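Local atomic coordinates of peptidoglycan N-acetylglucosamine deacetylase (Agathobacter rectalis, PDB entry 5JMU), a protein that probably removes acetyl groups from N-acetylglucosamine of peptidoglycan by a zinc-dependent hydrolysis, this chain being its catalytic NodB-homology domain. Residues A[19-24]-A[178-183]; A[38-43]-A[194-199]; A[44-49]-A[208-213]; A[150-155]-A[169-174]. All coordinates share one frame; numbering follows the deposited sequence.

Contact 1. Residues A[19-24]-A[178-183]. With ACT (acetate ion), chain B.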
# COMPACT_ATOMS: atom_id res chain seq x y z
N ASN A 19 -5.60 19.74 3.16
CA ASN A 19 -6.34 19.27 4.33
C ASN A 19 -7.44 18.28 3.93
O ASN A 19 -7.95 18.33 2.80
CB ASN A 19 -6.92 20.46 5.06
CG ASN A 19 -5.84 21.39 5.56
OD1 ASN A 19 -4.85 20.93 6.15
ND2 ASN A 19 -5.96 22.67 5.23
N LYS A 20 -7.80 17.42 4.88
CA LYS A 20 -8.82 16.37 4.68
C LYS A 20 -8.46 15.53 3.45
O LYS A 20 -9.20 15.46 2.46
CB LYS A 20 -10.22 16.98 4.59
CG LYS A 20 -10.68 17.50 5.94
CD LYS A 20 -11.98 18.29 5.88
CE LYS A 20 -13.13 17.39 5.83
NZ LYS A 20 -14.36 18.17 6.11
N ILE A 21 -7.31 14.86 3.57
CA ILE A 21 -6.74 14.07 2.48
C ILE A 21 -6.91 12.60 2.81
O ILE A 21 -6.68 12.20 3.95
CB ILE A 21 -5.24 14.36 2.28
CG1 ILE A 21 -5.01 15.86 2.01
CG2 ILE A 21 -4.64 13.43 1.22
CD1 ILE A 21 -5.77 16.40 0.78
N ILE A 22 -7.29 11.80 1.81
CA ILE A 22 -7.31 10.33 1.97
C ILE A 22 -6.49 9.69 0.86
O ILE A 22 -6.77 9.88 -0.34
CB ILE A 22 -8.75 9.76 1.94
CG1 ILE A 22 -9.60 10.42 3.04
CG2 ILE A 22 -8.70 8.22 2.13
CD1 ILE A 22 -11.09 10.13 2.90
N TYR A 23 -5.52 8.88 1.27
CA TYR A 23 -4.79 8.04 0.33
C TYR A 23 -5.36 6.65 0.49
O TYR A 23 -5.04 5.97 1.49
CB TYR A 23 -3.28 8.04 0.62
CG TYR A 23 -2.59 9.40 0.52
CD1 TYR A 23 -2.14 9.90 -0.70
CD2 TYR A 23 -2.30 10.13 1.68
CE1 TYR A 23 -1.47 11.13 -0.76
CE2 TYR A 23 -1.63 11.37 1.63
CZ TYR A 23 -1.21 11.86 0.41
OH TYR A 23 -0.55 13.07 0.37
N LEU A 24 -6.20 6.20 -0.45
CA LEU A 24 -6.64 4.80 -0.42
C LEU A 24 -5.48 3.95 -0.93
O LEU A 24 -4.88 4.25 -1.99
CB LEU A 24 -7.87 4.58 -1.32
CG LEU A 24 -9.16 5.22 -0.86
CD1 LEU A 24 -10.25 5.02 -1.93
CD2 LEU A 24 -9.57 4.60 0.46
N HIS A 178 -7.81 11.88 11.45
CA HIS A 178 -6.57 12.37 10.84
C HIS A 178 -6.86 13.40 9.79
O HIS A 178 -7.75 13.21 8.97
CB HIS A 178 -5.77 11.23 10.17
CG HIS A 178 -5.39 10.14 11.13
ND1 HIS A 178 -4.47 10.32 12.15
CD2 HIS A 178 -5.80 8.85 11.21
CE1 HIS A 178 -4.37 9.19 12.85
NE2 HIS A 178 -5.16 8.28 12.29
N ASN A 179 -6.08 14.46 9.77
CA ASN A 179 -6.19 15.41 8.67
C ASN A 179 -5.74 14.78 7.37
O ASN A 179 -6.29 15.09 6.29
CB ASN A 179 -5.36 16.65 8.98
CG ASN A 179 -5.59 17.76 7.98
OD1 ASN A 179 -6.72 17.97 7.53
ND2 ASN A 179 -4.53 18.47 7.64
N VAL A 180 -4.73 13.95 7.47
CA VAL A 180 -4.19 13.23 6.32
C VAL A 180 -4.18 11.74 6.64
O VAL A 180 -3.47 11.32 7.54
CB VAL A 180 -2.76 13.73 5.96
CG1 VAL A 180 -2.17 12.83 4.80
CG2 VAL A 180 -2.81 15.24 5.61
N SER A 181 -4.98 10.97 5.91
CA SER A 181 -5.15 9.54 6.20
C SER A 181 -4.52 8.69 5.12
O SER A 181 -4.69 8.99 3.95
CB SER A 181 -6.64 9.13 6.27
OG SER A 181 -7.32 9.82 7.33
N VAL A 182 -3.89 7.58 5.54
CA VAL A 182 -3.44 6.53 4.63
C VAL A 182 -4.19 5.29 5.08
O VAL A 182 -3.96 4.78 6.18
CB VAL A 182 -1.91 6.27 4.71
CG1 VAL A 182 -1.50 5.10 3.82
CG2 VAL A 182 -1.15 7.57 4.34
N VAL A 183 -5.10 4.82 4.23
CA VAL A 183 -6.01 3.70 4.54
C VAL A 183 -5.42 2.40 4.02
O VAL A 183 -4.98 2.39 2.85
CB VAL A 183 -7.36 3.93 3.86
CG1 VAL A 183 -8.36 2.74 4.20
CG2 VAL A 183 -7.96 5.29 4.29
C ACT B . -2.23 12.62 13.36
O ACT B . -2.45 12.74 14.58
OXT ACT B . -3.19 12.87 12.57
CH3 ACT B . -0.89 12.20 12.85
O HOH W 1 -8.20 12.25 6.37
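Ile21 to Leu24 pair with Val180 to Val183 as two parallel strands of the sheet in the NodB-homology domain, their axes 14° apart. The ladder is regular: Ile21 N donates to Asn179 O, Ser181 N to Ile21 O, Tyr23 N to Ser181 O and Val183 N to Tyr23 O, the donors and acceptors alternating between the strands as parallel pairing requires.

Just ahead of the two strands the polar contact passes to side chains. Asn179 ND2 donates to Asn19 OD1 in a nearly straight bond of 2.9 Å, with the acceptor close to the amide plane of Asn179. Asn179 OD1 takes the Lys20 N-H at 2.9 Å, the donor standing above the carbonyl plane. Two bonds therefore fix the rotation of the Asn179 amide; its CG is anti to the backbone N (chi1 -172°), which lets the group reach across to the other segment.

Apolar contacts divide between the two faces. On the sheet face that carries Tyr23, Val180 and Val182, Val180 CG1 meets the edge of the Tyr23 ring at CE2, 3.5 Å away, and Val182 CG2 approaches CD2 obliquely. On the other face Ile22 CG2 touches Val183 CG2 at 3.7 Å, with helix 164-175 packing there through Val171 and Val175.

His178 ND1 donates to acetate OXT in a nearly straight bond (2.9 Å, 173°). With an alanine in place of His178, the acetate, a likely guest from the crystallisation liquor, would probably lose this donor, and Val152 the ring beside it. A water bonds to Ile21 O, His178 O and Ser181 OG, the last at 2.8 Å.

Contact 2. Residues A[38-43]-A[194-199]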
# COMPACT_ATOMS: atom_id res chain seq x y z
N LEU A 38 -10.67 -1.24 -10.16
CA LEU A 38 -10.25 -0.17 -11.09
C LEU A 38 -11.45 0.53 -11.75
O LEU A 38 -11.42 1.74 -12.00
CB LEU A 38 -9.31 -0.73 -12.16
CG LEU A 38 -7.99 -1.20 -11.60
CD1 LEU A 38 -7.17 -1.74 -12.80
CD2 LEU A 38 -7.26 -0.04 -10.91
N ASP A 39 -12.50 -0.23 -12.03
CA ASP A 39 -13.69 0.31 -12.66
C ASP A 39 -14.39 1.25 -11.68
O ASP A 39 -14.90 2.31 -12.06
CB ASP A 39 -14.63 -0.84 -13.06
CG ASP A 39 -14.10 -1.65 -14.25
OD1 ASP A 39 -13.19 -1.17 -14.93
OD2 ASP A 39 -14.61 -2.76 -14.50
N VAL A 40 -14.45 0.85 -10.40
CA VAL A 40 -15.06 1.73 -9.39
C VAL A 40 -14.26 3.04 -9.23
O VAL A 40 -14.85 4.13 -9.16
CB VAL A 40 -15.16 1.03 -8.01
CG1 VAL A 40 -15.49 2.03 -6.87
CG2 VAL A 40 -16.19 -0.07 -8.04
N LEU A 41 -12.94 2.92 -9.17
CA LEU A 41 -12.10 4.11 -9.02
C LEU A 41 -12.31 5.04 -10.22
O LEU A 41 -12.39 6.27 -10.04
CB LEU A 41 -10.62 3.72 -8.86
CG LEU A 41 -10.31 2.95 -7.58
CD1 LEU A 41 -8.89 2.37 -7.64
CD2 LEU A 41 -10.55 3.81 -6.30
N ASP A 42 -12.41 4.47 -11.42
CA ASP A 42 -12.69 5.26 -12.61
C ASP A 42 -14.07 5.93 -12.55
O ASP A 42 -14.23 7.07 -12.99
CB ASP A 42 -12.63 4.40 -13.85
CG ASP A 42 -11.22 4.17 -14.33
OD1 ASP A 42 -10.27 4.82 -13.80
OD2 ASP A 42 -11.06 3.34 -15.25
N LYS A 43 -15.06 5.21 -12.03
CA LYS A 43 -16.39 5.75 -11.91
C LYS A 43 -16.41 7.06 -11.11
O LYS A 43 -17.16 7.98 -11.45
CB LYS A 43 -17.32 4.72 -11.28
CG LYS A 43 -18.75 5.19 -11.10
CD LYS A 43 -19.59 4.08 -10.48
CE LYS A 43 -21.04 4.52 -10.23
NZ LYS A 43 -21.83 3.42 -9.60
N ASN A 194 -15.52 -4.25 -2.24
CA ASN A 194 -16.91 -3.84 -2.44
C ASN A 194 -17.31 -2.67 -1.53
O ASN A 194 -18.39 -2.09 -1.69
CB ASN A 194 -17.86 -5.03 -2.21
CG ASN A 194 -17.85 -6.02 -3.36
OD1 ASN A 194 -17.31 -5.73 -4.44
ND2 ASN A 194 -18.47 -7.18 -3.15
N ALA A 195 -16.44 -2.34 -0.58
CA ALA A 195 -16.66 -1.21 0.31
C ALA A 195 -16.21 0.12 -0.29
O ALA A 195 -16.56 1.19 0.18
CB ALA A 195 -15.92 -1.45 1.63
N VAL A 196 -15.38 0.06 -1.32
CA VAL A 196 -14.66 1.26 -1.75
C VAL A 196 -15.64 2.33 -2.30
O VAL A 196 -15.48 3.53 -2.00
CB VAL A 196 -13.61 0.91 -2.81
CG1 VAL A 196 -13.03 2.19 -3.47
CG2 VAL A 196 -12.48 0.08 -2.15
N GLU A 197 -16.67 1.89 -3.02
CA GLU A 197 -17.63 2.86 -3.54
C GLU A 197 -18.29 3.74 -2.46
O GLU A 197 -18.33 4.99 -2.57
CB GLU A 197 -18.71 2.14 -4.39
CG GLU A 197 -19.75 3.12 -4.93
CD GLU A 197 -20.59 2.54 -6.06
OE1 GLU A 197 -20.93 1.33 -6.02
OE2 GLU A 197 -20.91 3.29 -6.99
N GLN A 198 -18.80 3.12 -1.40
CA GLN A 198 -19.41 3.89 -0.31
C GLN A 198 -18.39 4.74 0.42
O GLN A 198 -18.73 5.85 0.84
CB GLN A 198 -20.08 2.96 0.66
CG GLN A 198 -21.40 2.44 0.19
CD GLN A 198 -21.82 1.29 1.10
OE1 GLN A 198 -22.47 1.50 2.13
NE2 GLN A 198 -21.42 0.08 0.75
N ILE A 199 -17.14 4.25 0.56
CA ILE A 199 -16.09 5.04 1.20
C ILE A 199 -15.83 6.32 0.39
O ILE A 199 -15.74 7.41 0.96
CB ILE A 199 -14.80 4.19 1.35
CG1 ILE A 199 -15.00 3.13 2.45
CG2 ILE A 199 -13.58 5.06 1.69
CD1 ILE A 199 -13.94 1.95 2.36
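Val40 and Glu197 mark the closest backbone approach between helix 34-43 and the first turn of helix 196-205, with their CA atoms 6.5 Å apart, wide enough that every contact involves a side chain of at least one helix. Both helices belong to the deformed (beta/alpha) barrel characteristic of NodB-type (CE4) deacetylases, and the interface has an apolar inner part and a charged outer end.

Inside, Val40 CG1 lies 4.0 Å from Glu197 N and 4.2 Å from Val196 CG1, so this one methyl rests against the backbone of one residue and the side chain of the one before it. The CB of Val40 is directed at the opposite helix, and its CG1 stands anti to the backbone N (chi1 167°), carrying that methyl toward helix 196-205. Val196 CG1 receives a second neighbour, Leu41 CD2, at 4.1 Å, the two side chains meeting at a slant. These distances describe light van der Waals contact rather than tight interlocking. Leu41 also reaches Phe50 on strand 49-53, which ties the inner end of the interface to the sheet.

Outside, Lys43 runs fully extended across to Glu197, every torsion close to 180°. Glu197 is extended beyond CG as well, and the pair forms a salt bridge at the more solvent-accessible end, which probably helps to hold the carboxylate in place. The same carboxylate oxygen, OE2, also has a probable, very short hydrogen bond with the hydroxyl of Tyr44. Lys43 NZ approaches Glu197 OE2 at 2.8 Å on its syn lone pair, the side facing the other carboxylate oxygen.

Contact 3. Residues A[44-49]-A[208-213]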
# COMPACT_ATOMS: atom_id res chain seq x y z
N TYR A 44 -15.53 7.17 -10.11
CA TYR A 44 -15.50 8.34 -9.22
C TYR A 44 -14.30 9.22 -9.53
O TYR A 44 -14.05 10.18 -8.81
CB TYR A 44 -15.49 7.89 -7.73
CG TYR A 44 -16.84 7.30 -7.40
CD1 TYR A 44 -17.90 8.12 -7.00
CD2 TYR A 44 -17.10 5.94 -7.60
CE1 TYR A 44 -19.15 7.59 -6.76
CE2 TYR A 44 -18.38 5.40 -7.37
CZ TYR A 44 -19.37 6.23 -6.95
OH TYR A 44 -20.64 5.70 -6.74
N ASN A 45 -13.55 8.86 -10.57
CA ASN A 45 -12.37 9.63 -10.98
C ASN A 45 -11.38 9.82 -9.81
O ASN A 45 -10.90 10.93 -9.53
CB ASN A 45 -12.81 10.97 -11.55
CG ASN A 45 -11.68 11.72 -12.27
OD1 ASN A 45 -10.81 11.12 -12.88
ND2 ASN A 45 -11.69 13.02 -12.17
N VAL A 46 -11.06 8.72 -9.13
CA VAL A 46 -10.15 8.72 -7.98
C VAL A 46 -8.91 7.89 -8.31
O VAL A 46 -9.05 6.82 -8.94
CB VAL A 46 -10.88 8.12 -6.72
CG1 VAL A 46 -9.89 7.63 -5.63
CG2 VAL A 46 -11.93 9.18 -6.16
N LYS A 47 -7.74 8.36 -7.88
CA LYS A 47 -6.51 7.60 -8.04
C LYS A 47 -6.14 7.01 -6.68
O LYS A 47 -6.42 7.61 -5.62
CB LYS A 47 -5.36 8.45 -8.58
CG LYS A 47 -5.75 9.23 -9.86
CD LYS A 47 -6.37 8.29 -10.95
CE LYS A 47 -6.88 9.08 -12.13
NZ LYS A 47 -7.50 8.22 -13.16
N ALA A 48 -5.54 5.83 -6.69
CA ALA A 48 -5.15 5.15 -5.46
C ALA A 48 -3.74 4.64 -5.60
O ALA A 48 -3.05 4.90 -6.60
CB ALA A 48 -6.13 3.99 -5.16
N THR A 49 -3.31 3.87 -4.61
CA THR A 49 -1.96 3.35 -4.60
C THR A 49 -2.05 1.85 -4.40
O THR A 49 -2.71 1.39 -3.48
CB THR A 49 -1.15 3.97 -3.45
OG1 THR A 49 -1.16 5.39 -3.55
CG2 THR A 49 0.29 3.47 -3.48
N TYR A 208 -13.56 15.61 1.80
CA TYR A 208 -12.27 14.93 1.66
C TYR A 208 -11.83 14.84 0.20
O TYR A 208 -12.69 14.73 -0.72
CB TYR A 208 -12.31 13.51 2.26
CG TYR A 208 -12.42 13.51 3.75
CD1 TYR A 208 -13.66 13.68 4.38
CD2 TYR A 208 -11.28 13.45 4.53
CE1 TYR A 208 -13.76 13.72 5.75
CE2 TYR A 208 -11.37 13.49 5.94
CZ TYR A 208 -12.63 13.63 6.52
OH TYR A 208 -12.78 13.67 7.87
N THR A 209 -10.51 14.84 -0.01
CA THR A 209 -9.90 14.68 -1.34
C THR A 209 -9.11 13.39 -1.35
O THR A 209 -8.26 13.19 -0.48
CB THR A 209 -8.96 15.85 -1.67
OG1 THR A 209 -9.75 17.05 -1.70
CG2 THR A 209 -8.34 15.62 -3.06
N PHE A 210 -9.39 12.52 -2.32
CA PHE A 210 -8.66 11.27 -2.52
C PHE A 210 -7.49 11.48 -3.44
O PHE A 210 -7.65 12.02 -4.55
CB PHE A 210 -9.58 10.20 -3.10
CG PHE A 210 -10.63 9.74 -2.13
CD1 PHE A 210 -11.84 10.43 -2.03
CD2 PHE A 210 -10.42 8.64 -1.33
CE1 PHE A 210 -12.83 10.05 -1.10
CE2 PHE A 210 -11.37 8.22 -0.44
CZ PHE A 210 -12.60 8.93 -0.30
N LEU A 211 -6.30 11.08 -2.98
CA LEU A 211 -5.09 11.26 -3.76
C LEU A 211 -4.31 9.95 -3.85
O LEU A 211 -4.42 9.10 -2.95
CB LEU A 211 -4.23 12.32 -3.11
CG LEU A 211 -4.72 13.75 -3.05
CD1 LEU A 211 -3.73 14.62 -2.25
CD2 LEU A 211 -4.88 14.25 -4.46
N PRO A 212 -3.48 9.79 -4.87
CA PRO A 212 -2.46 8.72 -4.92
C PRO A 212 -1.17 9.17 -4.22
O PRO A 212 -0.90 10.37 -4.12
CB PRO A 212 -2.20 8.53 -6.41
CG PRO A 212 -2.33 10.02 -6.96
CD PRO A 212 -3.41 10.69 -6.05
N LEU A 213 -0.40 8.21 -3.70
CA LEU A 213 0.88 8.55 -3.08
C LEU A 213 1.86 8.85 -4.18
O LEU A 213 1.92 8.13 -5.19
CB LEU A 213 1.40 7.40 -2.20
CG LEU A 213 0.64 7.23 -0.86
CD1 LEU A 213 0.96 5.85 -0.28
CD2 LEU A 213 0.97 8.35 0.11
O HOH W 2 -6.96 7.66 -2.88
O HOH W 3 -7.33 11.02 -7.08
O HOH W 4 -3.40 6.51 -2.46
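Thr49 and Leu213 make the direct polar bond of this contact: Leu213 N donates to Thr49 OG1 at 2.9 Å, almost straight at 172°. The hydroxyl lies beside the backbone N of its own residue (chi1 -57°), turned to the facing segment. It is also a donor, giving its hydrogen to a water at 2.7 Å that in turn donates to Leu211 O, and so it is used in both directions. Replacing Thr49 with a valine would probably leave Leu213 N without its acceptor and that water without its donor.

Two further waters fill the space between the backbones. One donates to Phe210 O and accepts from Lys47 N, 2.8 Å away; another lies within bonding distance of both Lys47 O and Leu211 O. Solvent thus takes the place of direct strand pairing along this part.

The van der Waals contacts are few. Val46 CG1 comes obliquely to within 3.6 Å of Phe210 CB. Pro212 CG lies 3.8 Å from Lys47 CB, while Lys47 carries its amine off to the carbonyl of Arg69. Pro212 CB also touches Ala48 O at 3.7 Å. At the end, Thr49 CG2 meets Leu213 CD1.

Just upstream, Asn45 has positive phi (54°) in a Schellman motif ending helix 34-43. The chain then runs through 46-48 into strand 49-53, the helix-to-strand return of a beta-alpha-beta crossover, and water and the one bond from Leu213 to Thr49 join it to strand 209-210 and the residues after it in the NodB-homology fold.

Contact 4. Residues A[150-155]-A[169-174]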
# COMPACT_ATOMS: atom_id res chain seq x y z
N TRP A 150 0.57 2.93 7.45
CA TRP A 150 -0.81 3.42 7.31
C TRP A 150 -1.26 3.99 8.66
O TRP A 150 -0.63 3.71 9.68
CB TRP A 150 -1.77 2.29 6.87
CG TRP A 150 -1.77 1.14 7.86
CD1 TRP A 150 -2.69 0.92 8.88
CD2 TRP A 150 -0.85 0.03 7.90
NE1 TRP A 150 -2.35 -0.24 9.57
CE2 TRP A 150 -1.23 -0.79 8.99
CE3 TRP A 150 0.27 -0.34 7.13
CZ2 TRP A 150 -0.53 -1.98 9.31
CZ3 TRP A 150 0.97 -1.50 7.47
CH2 TRP A 150 0.56 -2.31 8.55
N ASN A 151 -2.31 4.82 8.66
CA ASN A 151 -2.86 5.27 9.92
C ASN A 151 -4.39 5.10 9.99
O ASN A 151 -5.00 5.60 10.93
CB ASN A 151 -2.49 6.75 10.21
CG ASN A 151 -3.01 7.69 9.16
OD1 ASN A 151 -3.74 7.30 8.26
ND2 ASN A 151 -2.65 8.97 9.28
N VAL A 152 -4.99 4.42 9.02
CA VAL A 152 -6.41 4.01 9.13
C VAL A 152 -6.51 2.54 8.80
O VAL A 152 -6.15 2.13 7.70
CB VAL A 152 -7.32 4.83 8.17
CG1 VAL A 152 -8.77 4.28 8.14
CG2 VAL A 152 -7.29 6.27 8.59
N SER A 153 -6.97 1.74 9.76
CA SER A 153 -7.24 0.33 9.50
C SER A 153 -8.63 0.10 8.99
O SER A 153 -9.59 0.68 9.48
CB SER A 153 -7.03 -0.47 10.75
OG SER A 153 -5.64 -0.37 11.03
N SER A 154 -8.74 -0.74 7.97
CA SER A 154 -10.07 -1.11 7.46
C SER A 154 -10.63 -2.32 8.18
O SER A 154 -11.80 -2.62 8.03
CB SER A 154 -10.00 -1.41 5.97
OG SER A 154 -9.19 -2.56 5.81
N GLY A 155 -9.80 -3.01 8.96
CA GLY A 155 -10.19 -4.25 9.60
C GLY A 155 -10.27 -5.43 8.65
O GLY A 155 -10.75 -6.48 9.06
N GLN A 169 -17.63 1.30 7.62
CA GLN A 169 -17.69 2.03 8.88
C GLN A 169 -16.30 2.18 9.49
O GLN A 169 -15.99 3.21 10.06
CB GLN A 169 -18.61 1.33 9.88
CG GLN A 169 -20.07 1.40 9.44
CD GLN A 169 -20.49 2.82 9.11
OE1 GLN A 169 -20.22 3.75 9.88
NE2 GLN A 169 -21.14 3.00 7.95
N ASN A 170 -15.45 1.17 9.34
CA ASN A 170 -14.10 1.25 9.91
C ASN A 170 -13.28 2.33 9.24
O ASN A 170 -12.58 3.10 9.90
CB ASN A 170 -13.36 -0.08 9.76
CG ASN A 170 -13.86 -1.15 10.72
OD1 ASN A 170 -14.47 -0.83 11.74
ND2 ASN A 170 -13.58 -2.41 10.41
N VAL A 171 -13.37 2.41 7.91
CA VAL A 171 -12.56 3.39 7.19
C VAL A 171 -13.09 4.81 7.45
O VAL A 171 -12.32 5.74 7.75
CB VAL A 171 -12.53 3.08 5.70
CG1 VAL A 171 -11.83 4.22 4.89
CG2 VAL A 171 -11.80 1.77 5.49
N ILE A 172 -14.41 4.98 7.41
CA ILE A 172 -14.99 6.31 7.61
C ILE A 172 -14.71 6.81 9.02
O ILE A 172 -14.35 7.97 9.25
CB ILE A 172 -16.50 6.26 7.33
CG1 ILE A 172 -16.74 6.13 5.81
CG2 ILE A 172 -17.23 7.46 7.98
CD1 ILE A 172 -18.26 5.84 5.48
N SER A 173 -14.85 5.93 10.01
CA SER A 173 -14.52 6.39 11.36
C SER A 173 -13.01 6.62 11.55
O SER A 173 -12.62 7.62 12.18
CB SER A 173 -15.06 5.40 12.40
OG SER A 173 -14.49 4.14 12.24
N GLY A 174 -12.15 5.76 11.00
CA GLY A 174 -10.71 6.02 11.14
C GLY A 174 -10.18 7.29 10.47
O GLY A 174 -9.29 7.96 10.99
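The chain around Val152 and Ser154 passes close to helix 164-175: Val152 CA is 5.2 Å from Gly174 CA, and Ser154 CA equally far from Val171 CA. Glycine at position 174 permits the first approach, since a CB there would point at Val152 and collide with its CG1.

Val152 fills this place with both methyls. Val152 CG2 lies 3.6 Å from Gly174 O, whereas its CG1, anti to the backbone N, faces Val171 O at 3.9 Å. Further along, Ser154 CB rests on Val171 CG2 at 3.7 Å; the Ser154 hydroxyl bonds Leu184 O and Asp156 N instead.

One hydrogen bond crosses the contact. Asn170 ND2 donates to Ser154 O (3.0 Å, 165°). The oxygen is in the amide plane of Asn170, but the nitrogen stands well above the carbonyl plane of Ser154. Gly155 comes close to the same ND2, and a CB on it would clash there; its positive phi (75°) favours glycine too.

The contact joins the short, weakly bonded first strand and the helix of the beta-alpha-beta unit formed by strand 152-153, helix 164-175 and strand 180-186. Val171 touches Val183 of the last strand and, on helix 196-205, Ile199.

In the fold
Contacts 1 and 3 are mostly buried and, with contact 4, reach the same sheet: strand 21-27 pairs with 180-186 in contact 1, and Lys20 and Ile22 at its start bond to Thr209 of contact 3. Their chemistry differs, continuous backbone bonding in the first giving way to bridging water in the second. Contacts 2 and 4 are partly buried and involve helices. Contact 2 sets helix on helix and has the salt bridge, whereas contact 4 packs a helix on a sheet-edge segment with one hydrogen bond from a side-chain amide. Asn151 links contact 4 to contact 1 by hydrogen bonds to Val180 and Val182. Leu24 of contact 1 packs on Val196 and Ile199 of contact 2.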